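Local coordinates for adenosylmethionine-8-amino-7-oxononanoate aminotransferase (Methanocaldococcus jannaschii, PDB 6ZHK), which probably transfers the alpha-amino group of S-adenosyl-L-methionine to 8-amino-7-oxononanoate in biotin biosynthesis, as a class-III pyridoxal-phosphate-dependent aminotransferase, at residues L12-D17 with E33-I38; R71-E76 with L353-K358; G302-Y307 with C346-A351. All coordinates share one frame; numbering follows the deposited sequence.

Interaction 1 of 3, residues L12-D17 with E33-I38; sequences LLEKWD and ESKNLI
Lys35, in the loop after helix 28-33, lies against the carboxylate of Glu14 on helix 10-20, the two side chains meeting at about a right angle. From its CB the lysine starts out with CG anti to the backbone N, then bends at chi2. CD is the first atom to arrive, 4.0 Å from Glu14 OE1. CE comes closer, 3.5 Å from Glu14 OE2, and NZ completes a salt bridge with that same oxygen at a loose 3.6 Å. A second bend, chi4 of 87°, folds the tip back onto its own chain: Lys35 NZ donates to Asn36 O at 3.0 Å, approaching from above the carbonyl plane. Glu14 OE2 has a stronger partner in the hydroxyl of Tyr51, so the ion pair is a supplementary tie.

One helical turn on, a water joins the segments. It donates to Asp17 OD2 at 2.9 Å and accepts from Asn36 ND2 at 3.1 Å. Tyr31 OH also binds Asp17 OD2, and His23 holds the other carboxylate oxygen. Ile38 CD1 approaches this carboxylate too, but the isoleucine has two conformers and the short contact is doubtful.

The contact sets helix 10-20 beside the loop leading from helix 28-33 into strand 38-43. Leu13 packs on Leu100 of the second subunit, and Ile38 pairs in parallel with a strand of that subunit, which continues the sheet across the dimer interface.

Interaction 2 of 3, residues R71-E76 with L353-K358; sequences RKEIIE and LEIFEK
Ile355 pushes its side chain into the first turn of helix 72-82, where Arg71, Glu73 and Ile74 receive it. The apolar contacts centre on its CD1: Ile74 CG1 lies 3.9 Å from Ile355 CD1, the two side chains crossing at about a right angle, and the aliphatic stem of Arg71 brings CG to 3.7 Å from the same methyl.

Contacts between carbon and charged groups follow. Ile355 CG2 sits 3.8 Å above the plane of the Arg71 guanidinium, offset toward its rim, while Ile355 CG1 touches Glu73 OE2 at 3.9 Å.

The ionic part lies within 71-76. Arg71, at the N-cap position of the helix, grips Glu73 side-on with two nitrogens, one to each carboxylate oxygen: NE to OE1 at 2.9 Å (166° at the hydrogen) and NH2 to OE2 at 3.1 Å (172°). Both oxygens are met on their syn side and lie nearly in the guanidinium plane, whereas the nitrogens stand well out of the carboxylate plane. A bend at chi2 of Glu73, 93°, helps bring its carboxylate round to the arginine.

No hydrogen bond joins 71-76 to 353-358. The charges are paired within 71-76, which probably lets the pair meet Ile355 with much of its charge balanced, and the two segments are held together by van der Waals packing.

Interaction 3 of 3, residues G302-Y307 with C346-A351; sequences GLTGGY and CSAALA
Thr304 and Ala349 bring their CA atoms to within 4.1 Å, a very close approach of a loop to a helix, where helix 343-358 runs past the glycine-rich segment that follows Lys301, the predicted cofactor lysine of this class-III aminotransferase. The segment leaves a short 3-10 turn, closed by Gly305 N donating to Gly302 O at 2.7 Å, and goes directly into a type I' beta turn from Thr304 to Tyr307. Gly305 and Gly306 fill the two central positions of that turn, both with positive phi, a conformation well suited to glycine. Gly305 also shares backbone hydrogen bonding with Leu66.

Where the backbones come nearest, the residues are Thr304, Ala348 and Ala349, whose small side chains permit the approach. Ala348 sets its CB 3.8 Å from Thr304 CB. Leu303, with CG anti to its backbone N (chi1 176°), brings CD1 to 4.0 Å from Ala349 CB; its other neighbours include Phe274, Leu310 and, on helix 96-108, Leu105. The hydroxyl of Thr304 serves the turn: with chi1 at 57°, OG1 lies between the backbone N and the carbonyl carbon, where it takes weak hydrogen bonds from Gly306 N and Tyr307 N. Its stronger partner is Leu308 O, so this one side chain ties the turn on both its middle and its exit. The second subunit closes in as well, with its Tyr339 against Thr304 and its Asn342 hydrogen-bonded to Tyr307 O.

Buried in the contact, Leu303 O finds no conventional hydrogen-bond donor; it rests on Ala349, 3.4 Å from CA in a CA-H...O contact with 136° at the hydrogen.

How the interactions relate
Interactions 2 and 3 share helix 343-358, about 8 Å apart between centres, and 302-307 with 346-351 is nested within the chain loop that 71-76 with 353-358 closes. They touch directly: Arg71 N lies 2.9 Å from Tyr307 OH, probably hydrogen-bonded, and Ile74 packs on the Tyr307 ring and on Ala351. Interaction 3 is fully buried, built largely of alanine and threonine carbons with one leucine, whereas interaction 2, partly buried, spreads an isoleucine over a charged pair. Interaction 1, about 30 Å from interaction 3 between centres, is partly buried and farthest from the chain's centre; exposed Lys35 forms its loose ion pair, and a water bridges deeper in. Interactions 1 and 3 both border the second subunit.

Interaction 1 of 3, residues L12-D17 with E33-I38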
ATOM      1  N   LEU A  12       2.292  30.091   7.433  1.00 30.55           N
ATOM      2  CA  LEU A  12       2.262  29.567   6.077  1.00 31.55           C
ATOM      3  C   LEU A  12       2.125  28.035   6.084  1.00 34.62           C
ATOM      4  O   LEU A  12       1.411  27.499   5.228  1.00 34.34           O
ATOM      5  CB  LEU A  12       3.536  29.982   5.342  1.00 35.86           C
ATOM      6  CG  LEU A  12       3.440  31.136   4.338  1.00 40.92           C
ATOM      7  CD1 LEU A  12       4.680  31.127   3.464  1.00 33.41           C
ATOM      8  CD2 LEU A  12       2.193  31.044   3.460  1.00 35.14           C
ATOM      9  N   LEU A  13       2.842  27.338   6.991  1.00 27.72           N
ATOM     10  CA  LEU A  13       2.741  25.878   7.098  1.00 26.96           C
ATOM     11  C   LEU A  13       1.293  25.503   7.383  1.00 25.38           C
ATOM     12  O   LEU A  13       0.756  24.608   6.744  1.00 25.05           O
ATOM     13  CB  LEU A  13       3.641  25.282   8.189  1.00 25.89           C
ATOM     14  CG  LEU A  13       5.140  25.212   7.876  1.00 32.58           C
ATOM     15  CD1 LEU A  13       5.938  24.698   9.085  1.00 29.42           C
ATOM     16  CD2 LEU A  13       5.424  24.353   6.628  1.00 31.53           C
ATOM     17  N   GLU A  14       0.669  26.182   8.352  1.00 25.72           N
ATOM     18  CA  GLU A  14      -0.721  25.906   8.726  1.00 26.41           C
ATOM     19  C   GLU A  14      -1.631  26.124   7.524  1.00 25.47           C
ATOM     20  O   GLU A  14      -2.511  25.296   7.231  1.00 24.24           O
ATOM     21  CB  GLU A  14      -1.167  26.793   9.904  1.00 29.32           C
ATOM     22  CG  GLU A  14      -0.700  26.225  11.224  1.00 33.32           C
ATOM     23  CD  GLU A  14      -0.473  27.251  12.321  1.00 49.07           C
ATOM     24  OE1 GLU A  14      -1.334  28.162  12.442  1.00 50.27           O
ATOM     25  OE2 GLU A  14       0.557  27.140  13.047  1.00 50.07           O
ATOM     26  N   LYS A  15      -1.374  27.213   6.786  1.00 22.38           N
ATOM     27  CA  LYS A  15      -2.216  27.547   5.659  1.00 27.63           C
ATOM     28  C   LYS A  15      -2.068  26.497   4.567  1.00 25.02           C
ATOM     29  O   LYS A  15      -3.063  26.076   3.984  1.00 24.27           O
ATOM     30  CB  LYS A  15      -1.909  28.940   5.106  1.00 30.54           C
ATOM     31  CG  LYS A  15      -2.818  29.363   3.961  1.00 43.10           C
ATOM     32  CD  LYS A  15      -2.138  29.671   2.615  1.00 47.36           C
ATOM     33  CE  LYS A  15      -2.225  31.129   2.199  1.00 53.68           C
ATOM     34  NZ  LYS A  15      -3.605  31.653   2.376  1.00 56.87           N
ATOM     35  N   TRP A  16      -0.829  26.107   4.259  1.00 27.04           N
ATOM     36  CA  TRP A  16      -0.553  25.162   3.180  1.00 22.66           C
ATOM     37  C   TRP A  16      -1.138  23.802   3.547  1.00 20.75           C
ATOM     38  O   TRP A  16      -1.710  23.107   2.706  1.00 22.68           O
ATOM     39  CB  TRP A  16       0.967  25.056   2.944  1.00 24.19           C
ATOM     40  CG  TRP A  16       1.588  26.263   2.291  1.00 26.99           C
ATOM     41  CD1 TRP A  16       0.953  27.330   1.700  1.00 28.79           C
ATOM     42  CD2 TRP A  16       2.989  26.486   2.090  1.00 27.90           C
ATOM     43  NE1 TRP A  16       1.855  28.214   1.192  1.00 25.60           N
ATOM     44  CE2 TRP A  16       3.111  27.714   1.396  1.00 29.71           C
ATOM     45  CE3 TRP A  16       4.143  25.777   2.437  1.00 30.54           C
ATOM     46  CZ2 TRP A  16       4.350  28.226   1.050  1.00 30.56           C
ATOM     47  CZ3 TRP A  16       5.376  26.287   2.083  1.00 35.12           C
ATOM     48  CH2 TRP A  16       5.470  27.492   1.391  1.00 36.09           C
ATOM     49  N   ASP A  17      -1.038  23.449   4.812  1.00 18.23           N
ATOM     50  CA  ASP A  17      -1.607  22.205   5.292  1.00 21.40           C
ATOM     51  C   ASP A  17      -3.099  22.145   4.939  1.00 24.33           C
ATOM     52  O   ASP A  17      -3.602  21.155   4.398  1.00 26.63           O
ATOM     53  CB  ASP A  17      -1.357  22.087   6.789  1.00 18.78           C
ATOM     54  CG  ASP A  17      -1.730  20.754   7.396  1.00 23.72           C
ATOM     55  OD1 ASP A  17      -1.551  19.675   6.672  1.00 24.28           O
ATOM     56  OD2 ASP A  17      -2.218  20.776   8.566  1.00 23.25           O
ATOM     57  N   GLU A  33     -10.988  24.763  10.147  1.00 26.29           N
ATOM     58  CA  GLU A  33     -11.401  25.772  11.115  1.00 32.62           C
ATOM     59  C   GLU A  33     -10.542  25.705  12.369  1.00 33.06           C
ATOM     60  O   GLU A  33     -10.518  26.666  13.120  1.00 31.71           O
ATOM     61  CB  GLU A  33     -12.862  25.622  11.505  1.00 30.39           C
ATOM     62  CG  GLU A  33     -13.770  26.209  10.453  1.00 36.48           C
ATOM     63  CD  GLU A  33     -15.200  25.704  10.524  1.00 43.40           C
ATOM     64  OE1 GLU A  33     -15.510  24.802  11.377  1.00 42.70           O
ATOM     65  OE2 GLU A  33     -16.008  26.201   9.719  1.00 52.61           O
ATOM     66  N   SER A  34      -9.889  24.564  12.630  1.00 29.93           N
ATOM     67  CA  SER A  34      -9.265  24.406  13.933  1.00 26.00           C
ATOM     68  C   SER A  34      -7.757  24.671  13.897  1.00 28.62           C
ATOM     69  O   SER A  34      -7.139  24.835  12.829  1.00 27.19           O
ATOM     70  CB  SER A  34      -9.620  23.076  14.572  1.00 29.36           C
ATOM     71  OG  SER A  34      -9.397  22.014  13.646  1.00 30.94           O
ATOM     72  N   LYS A  35      -7.173  24.725  15.107  1.00 27.43           N
ATOM     73  CA  LYS A  35      -5.730  24.775  15.276  1.00 29.23           C
ATOM     74  C   LYS A  35      -5.264  23.336  15.462  1.00 28.52           C
ATOM     75  O   LYS A  35      -5.634  22.699  16.435  1.00 27.20           O
ATOM     76  CB  LYS A  35      -5.325  25.643  16.486  1.00 34.67           C
ATOM     77  CG  LYS A  35      -3.811  25.727  16.738  1.00 41.97           C
ATOM     78  CD  LYS A  35      -2.958  26.185  15.507  1.00 42.71           C
ATOM     79  CE  LYS A  35      -1.447  26.082  15.669  1.00 45.25           C
ATOM     80  NZ  LYS A  35      -0.865  24.749  15.317  1.00 44.21           N
ATOM     81  N   ASN A  36      -4.481  22.827  14.500  1.00 26.48           N
ATOM     82  CA  ASN A  36      -4.165  21.407  14.450  1.00 24.52           C
ATOM     83  C   ASN A  36      -2.700  21.197  14.792  1.00 22.83           C
ATOM     84  O   ASN A  36      -1.865  22.041  14.525  1.00 23.35           O
ATOM     85  CB  ASN A  36      -4.448  20.815  13.050  1.00 23.85           C
ATOM     86  CG  ASN A  36      -5.855  21.153  12.594  1.00 25.97           C
ATOM     87  OD1 ASN A  36      -6.795  20.821  13.297  1.00 22.84           O
ATOM     88  ND2 ASN A  36      -6.017  21.888  11.506  1.00 22.92           N
ATOM     89  N   LEU A  37      -2.368  20.044  15.376  1.00 19.89           N
ATOM     90  CA  LEU A  37      -0.993  19.728  15.739  1.00 21.07           C
ATOM     91  C   LEU A  37      -0.245  19.491  14.434  1.00 20.25           C
ATOM     92  O   LEU A  37      -0.736  18.699  13.614  1.00 20.91           O
ATOM     93  CB  LEU A  37      -1.096  18.409  16.506  1.00 23.73           C
ATOM     94  CG  LEU A  37      -0.082  18.052  17.570  1.00 28.83           C
ATOM     95  CD1 LEU A  37       0.009  19.117  18.652  1.00 30.70           C
ATOM     96  CD2 LEU A  37      -0.537  16.743  18.183  1.00 30.94           C
ATOM     97  N   ILE A  38       0.878  20.214  14.256  1.00 18.01           N
ATOM     98  CA  ILE A  38       1.783  20.019  13.124  1.00 18.98           C
ATOM     99  C   ILE A  38       3.116  19.573  13.703  1.00 19.44           C
ATOM    100  O   ILE A  38       3.774  20.317  14.424  1.00 18.38           O
ATOM    101  CB  ILE A  38       1.915  21.253  12.190  1.00 19.90           C
ATOM    102  CG1 ILE A  38       0.572  21.707  11.624  0.50 21.39           C
ATOM    103  CG2 ILE A  38       2.928  20.950  11.072  1.00 18.83           C
ATOM    104  CD1 ILE A  38      -0.169  20.630  10.875  0.50 23.35           C
TER
HETATM  105  O   HOH W   1      -3.419  22.884  10.084  1.00 21.28           O

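Interaction 2 of 3, residues R71-E76 with L353-K358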
ATOM      1  N   ARG A  71      14.498   6.213  18.485  1.00 17.40           N
ATOM      2  CA  ARG A  71      15.131   4.966  18.865  1.00 19.57           C
ATOM      3  C   ARG A  71      16.327   4.737  17.951  1.00 18.98           C
ATOM      4  O   ARG A  71      16.149   4.526  16.764  1.00 19.41           O
ATOM      5  CB  ARG A  71      14.140   3.802  18.794  1.00 19.51           C
ATOM      6  CG  ARG A  71      14.741   2.511  19.319  1.00 21.94           C
ATOM      7  CD  ARG A  71      14.713   2.550  20.832  1.00 21.51           C
ATOM      8  NE  ARG A  71      15.611   1.485  21.254  1.00 22.36           N
ATOM      9  CZ  ARG A  71      15.441   0.757  22.352  1.00 25.79           C
ATOM     10  NH1 ARG A  71      14.401   0.983  23.136  1.00 26.86           N
ATOM     11  NH2 ARG A  71      16.323  -0.192  22.666  1.00 25.38           N
ATOM     12  N   LYS A  72      17.552   4.771  18.516  1.00 16.33           N
ATOM     13  CA  LYS A  72      18.755   4.875  17.690  1.00 17.04           C
ATOM     14  C   LYS A  72      18.975   3.667  16.783  1.00 19.48           C
ATOM     15  O   LYS A  72      19.396   3.854  15.640  1.00 15.97           O
ATOM     16  CB  LYS A  72      20.026   5.094  18.531  1.00 18.70           C
ATOM     17  CG  LYS A  72      20.107   6.471  19.187  1.00 26.79           C
ATOM     18  N   GLU A  73      18.693   2.451  17.286  1.00 18.26           N
ATOM     19  CA  GLU A  73      19.009   1.259  16.496  1.00 18.96           C
ATOM     20  C   GLU A  73      18.230   1.272  15.171  1.00 17.93           C
ATOM     21  O   GLU A  73      18.738   0.809  14.136  1.00 16.38           O
ATOM     22  CB  GLU A  73      18.591  -0.008  17.236  1.00 20.56           C
ATOM     23  CG  GLU A  73      19.367  -0.279  18.532  1.00 21.98           C
ATOM     24  CD  GLU A  73      18.690   0.270  19.771  1.00 23.32           C
ATOM     25  OE1 GLU A  73      18.072   1.331  19.689  1.00 21.10           O
ATOM     26  OE2 GLU A  73      18.748  -0.395  20.815  1.00 23.75           O
ATOM     27  N   ILE A  74      16.973   1.734  15.227  1.00 16.12           N
ATOM     28  CA  ILE A  74      16.129   1.681  14.054  1.00 17.11           C
ATOM     29  C   ILE A  74      16.590   2.785  13.102  1.00 18.37           C
ATOM     30  O   ILE A  74      16.717   2.563  11.891  1.00 18.50           O
ATOM     31  CB  ILE A  74      14.630   1.828  14.422  1.00 16.78           C
ATOM     32  CG1 ILE A  74      14.220   0.824  15.504  1.00 15.13           C
ATOM     33  CG2 ILE A  74      13.768   1.633  13.186  1.00 17.28           C
ATOM     34  CD1 ILE A  74      12.755   1.026  15.934  1.00 13.59           C
ATOM     35  N   ILE A  75      16.735   4.004  13.639  1.00 16.46           N
ATOM     36  CA  ILE A  75      17.202   5.129  12.828  1.00 19.26           C
ATOM     37  C   ILE A  75      18.547   4.779  12.189  1.00 17.78           C
ATOM     38  O   ILE A  75      18.754   4.934  10.975  1.00 20.00           O
ATOM     39  CB  ILE A  75      17.253   6.447  13.664  1.00 22.12           C
ATOM     40  CG1 ILE A  75      15.858   6.994  13.980  1.00 23.68           C
ATOM     41  CG2 ILE A  75      18.097   7.550  13.005  1.00 19.83           C
ATOM     42  CD1 ILE A  75      15.888   7.914  15.193  1.00 30.15           C
ATOM     43  N   GLU A  76      19.476   4.223  12.965  1.00 20.12           N
ATOM     44  CA  GLU A  76      20.786   3.870  12.413  1.00 19.46           C
ATOM     45  C   GLU A  76      20.705   2.760  11.350  1.00 21.17           C
ATOM     46  O   GLU A  76      21.475   2.761  10.389  1.00 20.46           O
ATOM     47  CB  GLU A  76      21.810   3.607  13.542  1.00 21.86           C
ATOM     48  CG  GLU A  76      22.157   4.927  14.309  1.00 26.67           C
ATOM     49  CD  GLU A  76      22.594   6.143  13.471  1.00 30.97           C
ATOM     50  OE1 GLU A  76      23.498   5.951  12.624  1.00 35.31           O
ATOM     51  OE2 GLU A  76      22.033   7.290  13.649  1.00 31.93           O
ATOM     52  N   LEU A 353      13.158  -6.108  15.355  1.00 16.83           N
ATOM     53  CA  LEU A 353      13.129  -7.443  15.946  1.00 18.74           C
ATOM     54  C   LEU A 353      14.329  -7.624  16.859  1.00 20.61           C
ATOM     55  O   LEU A 353      14.254  -8.350  17.862  1.00 21.80           O
ATOM     56  CB  LEU A 353      13.151  -8.523  14.870  1.00 18.46           C
ATOM     57  CG  LEU A 353      11.838  -8.654  14.105  1.00 21.72           C
ATOM     58  CD1 LEU A 353      11.993  -9.562  12.885  1.00 20.91           C
ATOM     59  CD2 LEU A 353      10.762  -9.147  15.039  1.00 24.93           C
ATOM     60  N   GLU A 354      15.437  -7.029  16.459  1.00 19.06           N
ATOM     61  CA  GLU A 354      16.655  -7.116  17.269  1.00 22.54           C
ATOM     62  C   GLU A 354      16.462  -6.498  18.653  1.00 22.54           C
ATOM     63  O   GLU A 354      16.920  -7.077  19.643  1.00 19.88           O
ATOM     64  CB  GLU A 354      17.842  -6.482  16.535  0.50 22.77           C
ATOM     65  CG  GLU A 354      18.655  -7.460  15.713  0.50 26.07           C
ATOM     66  CD  GLU A 354      19.441  -6.842  14.560  0.50 30.68           C
ATOM     67  OE1 GLU A 354      19.674  -5.602  14.578  0.50 28.60           O
ATOM     68  OE2 GLU A 354      19.794  -7.601  13.615  0.50 36.82           O
ATOM     69  N   ILE A 355      15.751  -5.353  18.723  1.00 21.25           N
ATOM     70  CA  ILE A 355      15.392  -4.755  19.998  1.00 19.96           C
ATOM     71  C   ILE A 355      14.555  -5.755  20.818  1.00 23.52           C
ATOM     72  O   ILE A 355      14.872  -5.982  22.000  1.00 23.41           O
ATOM     73  CB  ILE A 355      14.706  -3.388  19.857  1.00 17.82           C
ATOM     74  CG1 ILE A 355      15.666  -2.336  19.321  1.00 18.12           C
ATOM     75  CG2 ILE A 355      14.082  -2.965  21.194  1.00 18.61           C
ATOM     76  CD1 ILE A 355      14.987  -1.138  18.735  1.00 20.87           C
ATOM     77  N   PHE A 356      13.580  -6.434  20.177  1.00 17.77           N
ATOM     78  CA  PHE A 356      12.732  -7.371  20.904  1.00 22.16           C
ATOM     79  C   PHE A 356      13.546  -8.406  21.665  1.00 26.06           C
ATOM     80  O   PHE A 356      13.246  -8.683  22.838  1.00 24.20           O
ATOM     81  CB  PHE A 356      11.662  -8.079  20.044  1.00 18.58           C
ATOM     82  CG  PHE A 356      10.386  -7.263  19.944  1.00 15.95           C
ATOM     83  CD1 PHE A 356       9.400  -7.400  20.894  1.00 18.46           C
ATOM     84  CD2 PHE A 356      10.207  -6.302  18.954  1.00 15.30           C
ATOM     85  CE1 PHE A 356       8.231  -6.671  20.835  1.00 16.15           C
ATOM     86  CE2 PHE A 356       9.042  -5.555  18.901  1.00 15.77           C
ATOM     87  CZ  PHE A 356       8.055  -5.720  19.852  1.00 16.98           C
ATOM     88  N   GLU A 357      14.516  -8.979  20.946  1.00 25.19           N
ATOM     89  CA  GLU A 357      15.319 -10.081  21.407  1.00 34.57           C
ATOM     90  C   GLU A 357      16.340  -9.609  22.442  1.00 34.07           C
ATOM     91  O   GLU A 357      16.439 -10.196  23.525  1.00 36.04           O
ATOM     92  CB  GLU A 357      15.995 -10.698  20.192  1.00 37.76           C
ATOM     93  CG  GLU A 357      16.643 -12.018  20.529  1.00 54.95           C
ATOM     94  CD  GLU A 357      16.966 -12.784  19.269  1.00 58.62           C
ATOM     95  OE1 GLU A 357      17.949 -12.396  18.605  1.00 63.51           O
ATOM     96  OE2 GLU A 357      16.221 -13.740  18.950  1.00 61.58           O
ATOM     97  N   LYS A 358      17.077  -8.542  22.109  1.00 31.22           N
ATOM     98  CA  LYS A 358      18.174  -8.068  22.947  1.00 30.00           C
ATOM     99  C   LYS A 358      17.679  -7.388  24.229  1.00 33.57           C
ATOM    100  O   LYS A 358      18.419  -7.371  25.214  1.00 38.41           O
ATOM    101  CB  LYS A 358      19.127  -7.179  22.137  1.00 29.38           C
TER

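Interaction 3 of 3, residues G302-Y307 with C346-A351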
ATOM      1  N   GLY A 302       3.464  -2.069  13.589  1.00 18.19           N
ATOM      2  CA  GLY A 302       4.624  -2.083  14.481  1.00 19.86           C
ATOM      3  C   GLY A 302       5.835  -2.861  13.948  1.00 19.47           C
ATOM      4  O   GLY A 302       6.896  -2.850  14.567  1.00 21.13           O
ATOM      5  N   LEU A 303       5.637  -3.594  12.838  1.00 17.02           N
ATOM      6  CA  LEU A 303       6.686  -4.340  12.184  1.00 16.09           C
ATOM      7  C   LEU A 303       7.989  -3.533  12.095  1.00 16.61           C
ATOM      8  O   LEU A 303       9.056  -4.111  12.312  1.00 17.83           O
ATOM      9  CB  LEU A 303       6.131  -4.844  10.845  1.00 16.95           C
ATOM     10  CG  LEU A 303       7.073  -5.585   9.925  1.00 19.09           C
ATOM     11  CD1 LEU A 303       7.700  -6.827  10.581  1.00 20.50           C
ATOM     12  CD2 LEU A 303       6.277  -6.064   8.722  1.00 19.29           C
ATOM     13  N   THR A 304       7.931  -2.236  11.693  1.00 13.64           N
ATOM     14  CA  THR A 304       9.133  -1.430  11.534  1.00 15.17           C
ATOM     15  C   THR A 304       9.390  -0.573  12.778  1.00 15.80           C
ATOM     16  O   THR A 304      10.160   0.363  12.715  1.00 15.55           O
ATOM     17  CB  THR A 304       8.982  -0.504  10.317  1.00 14.08           C
ATOM     18  OG1 THR A 304       7.795   0.217  10.642  1.00 14.01           O
ATOM     19  CG2 THR A 304       8.782  -1.303   9.060  1.00 16.52           C
ATOM     20  N   GLY A 305       8.676  -0.878  13.871  1.00 16.08           N
ATOM     21  CA  GLY A 305       8.719  -0.073  15.092  1.00 16.53           C
ATOM     22  C   GLY A 305       7.974   1.240  14.929  1.00 15.78           C
ATOM     23  O   GLY A 305       7.982   2.056  15.825  1.00 16.86           O
ATOM     24  N   GLY A 306       7.310   1.435  13.784  1.00 14.90           N
ATOM     25  CA  GLY A 306       6.463   2.586  13.612  1.00 13.18           C
ATOM     26  C   GLY A 306       7.112   3.582  12.663  1.00 12.61           C
ATOM     27  O   GLY A 306       6.607   4.690  12.547  1.00 15.89           O
ATOM     28  N   TYR A 307       8.252   3.220  12.042  1.00 13.89           N
ATOM     29  CA  TYR A 307       9.020   4.240  11.329  1.00 13.66           C
ATOM     30  C   TYR A 307       8.827   4.220   9.832  1.00 12.47           C
ATOM     31  O   TYR A 307       9.053   5.267   9.163  1.00 14.30           O
ATOM     32  CB  TYR A 307      10.533   4.188  11.603  1.00 13.98           C
ATOM     33  CG  TYR A 307      10.937   4.592  13.007  1.00 15.54           C
ATOM     34  CD1 TYR A 307       9.975   4.905  13.976  1.00 14.75           C
ATOM     35  CD2 TYR A 307      12.285   4.701  13.376  1.00 16.46           C
ATOM     36  CE1 TYR A 307      10.345   5.303  15.258  1.00 15.85           C
ATOM     37  CE2 TYR A 307      12.646   5.062  14.673  1.00 13.71           C
ATOM     38  CZ  TYR A 307      11.683   5.365  15.625  1.00 14.97           C
ATOM     39  OH  TYR A 307      12.075   5.738  16.911  1.00 12.82           O
ATOM     40  N   CYS A 346      12.861  -2.978   5.145  1.00 12.60           N
ATOM     41  CA  CYS A 346      13.197  -4.216   5.832  1.00 12.75           C
ATOM     42  C   CYS A 346      14.292  -3.949   6.872  1.00 15.15           C
ATOM     43  O   CYS A 346      14.361  -4.609   7.934  1.00 15.88           O
ATOM     44  CB  CYS A 346      13.747  -5.212   4.808  1.00 12.27           C
ATOM     45  SG  CYS A 346      12.467  -5.910   3.732  1.00 16.34           S
ATOM     46  N   SER A 347      15.129  -2.966   6.592  1.00 16.35           N
ATOM     47  CA  SER A 347      16.173  -2.613   7.568  1.00 16.85           C
ATOM     48  C   SER A 347      15.536  -2.131   8.883  1.00 17.00           C
ATOM     49  O   SER A 347      16.027  -2.536   9.950  1.00 16.75           O
ATOM     50  CB  SER A 347      17.113  -1.589   6.990  1.00 16.80           C
ATOM     51  OG  SER A 347      16.470  -0.313   6.937  1.00 19.47           O
ATOM     52  N   ALA A 348      14.454  -1.304   8.830  1.00 16.03           N
ATOM     53  CA  ALA A 348      13.785  -0.850  10.051  1.00 14.89           C
ATOM     54  C   ALA A 348      13.255  -2.058  10.819  1.00 16.28           C
ATOM     55  O   ALA A 348      13.376  -2.123  12.058  1.00 17.27           O
ATOM     56  CB  ALA A 348      12.712   0.176   9.822  1.00 17.07           C
ATOM     57  N   ALA A 349      12.636  -3.008  10.094  1.00 14.21           N
ATOM     58  CA  ALA A 349      12.055  -4.151  10.778  1.00 14.41           C
ATOM     59  C   ALA A 349      13.119  -5.025  11.429  1.00 14.82           C
ATOM     60  O   ALA A 349      12.872  -5.599  12.497  1.00 15.80           O
ATOM     61  CB  ALA A 349      11.202  -4.993   9.839  1.00 13.15           C
ATOM     62  N   LEU A 350      14.254  -5.233  10.734  1.00 15.68           N
ATOM     63  CA  LEU A 350      15.344  -6.017  11.298  1.00 15.82           C
ATOM     64  C   LEU A 350      15.779  -5.415  12.619  1.00 17.33           C
ATOM     65  O   LEU A 350      15.916  -6.149  13.610  1.00 17.40           O
ATOM     66  CB  LEU A 350      16.527  -6.086  10.314  1.00 15.86           C
ATOM     67  CG  LEU A 350      16.356  -7.082   9.169  1.00 16.42           C
ATOM     68  CD1 LEU A 350      17.446  -6.880   8.105  1.00 18.27           C
ATOM     69  CD2 LEU A 350      16.397  -8.537   9.680  1.00 16.59           C
ATOM     70  N   ALA A 351      15.966  -4.074  12.632  1.00 16.20           N
ATOM     71  CA  ALA A 351      16.367  -3.429  13.877  1.00 17.05           C
ATOM     72  C   ALA A 351      15.313  -3.633  14.960  1.00 18.35           C
ATOM     73  O   ALA A 351      15.663  -3.872  16.124  1.00 17.72           O
ATOM     74  CB  ALA A 351      16.633  -1.948  13.718  1.00 17.38           C
TER